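Local coordinates for protein glucose dehydrogenase (PDB 2B5W) that oxidises D-glucose and several other aldoses to the corresponding aldonates with NADP+, its preferred acceptor, or NAD+, using a catalytic zinc ion, at residues D235-Y240 against V260-P265. The protein carries 1 engineered substitution. Residues are numbered along the deposited sequence; the frame is centred on the assembly and turned at random.
Sequences DVPDVY and VQALAP. With K (potassium ion), chain G.
Pro237, on the short helix 236-239, meets the last turn of helix 253-262 through CG and CD of its ring. Two residues earlier, the carbonyl O of Asp235 accepts the amide of Val239, 3.1 Å from N to O. Val236 is buried, its branched apolar side chain suited to lie on Met243 and Thr231. Pro237 suits the first turn of a helix, where a residue without an amide hydrogen costs no backbone bond, and its apolar ring lies on the backbone and methyl of Ala262. CG lies 3.7 Å from Ala262 CA and also packs against the backbone O of Gln261, while CD stands 4.2 Å from Ala262 CB. Ala262, with only a methyl group, lets the two backbones come close, 5.8 Å between the CA atoms of Pro237 and Ala262. The carbonyls of the helix and of the residue that follows it bind a potassium ion: Pro237 O and Tyr240 O each lie 2.7 Å from the ion, and Asp238 O lies 3.0 Å away. Tyr240, where the chain leaves helical geometry, has Val239 CG1 over one ring face, near the rim, and reaches Thr224 and Val226 of strand 224-227. Within the Rossmann-type nucleotide-binding domain, the short helix precedes strand 243-248 of the parallel sheet, while helix 253-262 follows that strand and packs Ala262 on its Ile246.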
loop_
_atom_site.group_PDB
_atom_site.type_symbol
_atom_site.label_atom_id
_atom_site.label_comp_id
_atom_site.label_asym_id
_atom_site.label_seq_id
_atom_site.Cartn_x
_atom_site.Cartn_y
_atom_site.Cartn_z
ATOM N N ASP A 235 -19.610 7.416 -3.314
ATOM C CA ASP A 235 -20.573 8.327 -2.681
ATOM C C ASP A 235 -20.630 8.179 -1.160
ATOM O O ASP A 235 -21.307 8.940 -0.462
ATOM C CB ASP A 235 -21.996 8.057 -3.203
ATOM C CG ASP A 235 -22.219 8.484 -4.631
ATOM O OD1 ASP A 235 -21.292 8.990 -5.286
ATOM O OD2 ASP A 235 -23.336 8.346 -5.176
ATOM N N VAL A 236 -19.941 7.176 -0.623
ATOM C CA VAL A 236 -20.034 6.915 0.803
ATOM C C VAL A 236 -19.585 8.078 1.683
ATOM O O VAL A 236 -20.210 8.330 2.704
ATOM C CB VAL A 236 -19.331 5.556 1.139
ATOM C CG1 VAL A 236 -19.030 5.402 2.611
ATOM C CG2 VAL A 236 -20.140 4.392 0.606
ATOM N N PRO A 237 -18.483 8.782 1.367
ATOM C CA PRO A 237 -18.090 9.942 2.166
ATOM C C PRO A 237 -19.186 11.010 2.300
ATOM O O PRO A 237 -19.321 11.572 3.385
ATOM C CB PRO A 237 -16.875 10.486 1.416
ATOM C CG PRO A 237 -16.295 9.239 0.795
ATOM C CD PRO A 237 -17.473 8.456 0.335
ATOM N N ASP A 238 -19.962 11.215 1.256
ATOM C CA ASP A 238 -21.022 12.234 1.286
ATOM C C ASP A 238 -22.210 11.767 2.134
ATOM O O ASP A 238 -22.711 12.501 2.979
ATOM C CB ASP A 238 -21.514 12.609 -0.090
ATOM C CG ASP A 238 -22.606 13.649 0.049
ATOM O OD1 ASP A 238 -22.309 14.737 0.583
ATOM O OD2 ASP A 238 -23.785 13.459 -0.312
ATOM N N VAL A 239 -22.629 10.532 1.910
ATOM C CA VAL A 239 -23.814 9.969 2.554
ATOM C C VAL A 239 -23.510 9.606 3.997
ATOM O O VAL A 239 -24.322 9.849 4.900
ATOM C CB VAL A 239 -24.370 8.762 1.773
ATOM C CG1 VAL A 239 -25.585 8.124 2.498
ATOM C CG2 VAL A 239 -24.753 9.153 0.337
ATOM N N TYR A 240 -22.319 9.064 4.231
ATOM C CA TYR A 240 -21.932 8.617 5.550
ATOM C C TYR A 240 -20.724 9.419 6.031
ATOM O O TYR A 240 -20.883 10.565 6.462
ATOM C CB TYR A 240 -21.694 7.081 5.531
ATOM C CG TYR A 240 -22.962 6.339 5.180
ATOM C CD1 TYR A 240 -24.014 6.267 6.097
ATOM C CD2 TYR A 240 -23.141 5.769 3.948
ATOM C CE1 TYR A 240 -25.189 5.644 5.773
ATOM C CE2 TYR A 240 -24.323 5.144 3.608
ATOM C CZ TYR A 240 -25.342 5.089 4.535
ATOM O OH TYR A 240 -26.493 4.455 4.152
ATOM N N VAL A 260 -10.323 4.091 -3.100
ATOM C CA VAL A 260 -9.437 5.232 -2.904
ATOM C C VAL A 260 -10.223 6.516 -2.651
ATOM O O VAL A 260 -9.807 7.355 -1.877
ATOM C CB VAL A 260 -8.495 5.363 -4.124
ATOM C CG1 VAL A 260 -7.728 6.693 -4.131
ATOM C CG2 VAL A 260 -7.515 4.175 -4.090
ATOM N N GLN A 261 -11.379 6.660 -3.316
ATOM C CA GLN A 261 -12.200 7.840 -3.124
ATOM C C GLN A 261 -12.970 7.821 -1.806
ATOM O O GLN A 261 -13.293 8.876 -1.278
ATOM C CB GLN A 261 -13.172 8.018 -4.299
ATOM C CG GLN A 261 -12.503 8.092 -5.677
ATOM C CD GLN A 261 -11.383 9.130 -5.781
ATOM O OE1 GLN A 261 -10.341 8.847 -6.400
ATOM N NE2 GLN A 261 -11.583 10.310 -5.206
ATOM N N ALA A 262 -13.249 6.623 -1.274
ATOM C CA ALA A 262 -13.995 6.507 -0.015
ATOM C C ALA A 262 -13.068 6.580 1.219
ATOM O O ALA A 262 -13.520 6.855 2.300
ATOM C CB ALA A 262 -14.778 5.238 0.022
ATOM N N LEU A 263 -11.758 6.391 1.030
ATOM C CA LEU A 263 -10.825 6.450 2.143
ATOM C C LEU A 263 -10.691 7.844 2.694
ATOM O O LEU A 263 -10.644 8.828 1.933
ATOM C CB LEU A 263 -9.424 5.959 1.709
ATOM C CG LEU A 263 -9.192 4.471 1.498
ATOM C CD1 LEU A 263 -7.815 4.248 0.925
ATOM C CD2 LEU A 263 -9.360 3.713 2.819
ATOM N N ALA A 264 -10.542 7.912 4.012
ATOM C CA ALA A 264 -10.122 9.127 4.709
ATOM C C ALA A 264 -8.649 9.375 4.357
ATOM O O ALA A 264 -7.937 8.426 3.987
ATOM C CB ALA A 264 -10.273 8.998 6.219
ATOM N N PRO A 265 -8.196 10.623 4.443
ATOM C CA PRO A 265 -6.766 10.884 4.282
ATOM C C PRO A 265 -5.946 9.962 5.185
ATOM O O PRO A 265 -6.340 9.698 6.342
ATOM C CB PRO A 265 -6.626 12.337 4.714
ATOM C CG PRO A 265 -7.944 12.916 4.294
ATOM C CD PRO A 265 -8.939 11.867 4.720
HETATM K K K G . -20.778 12.964 5.242
#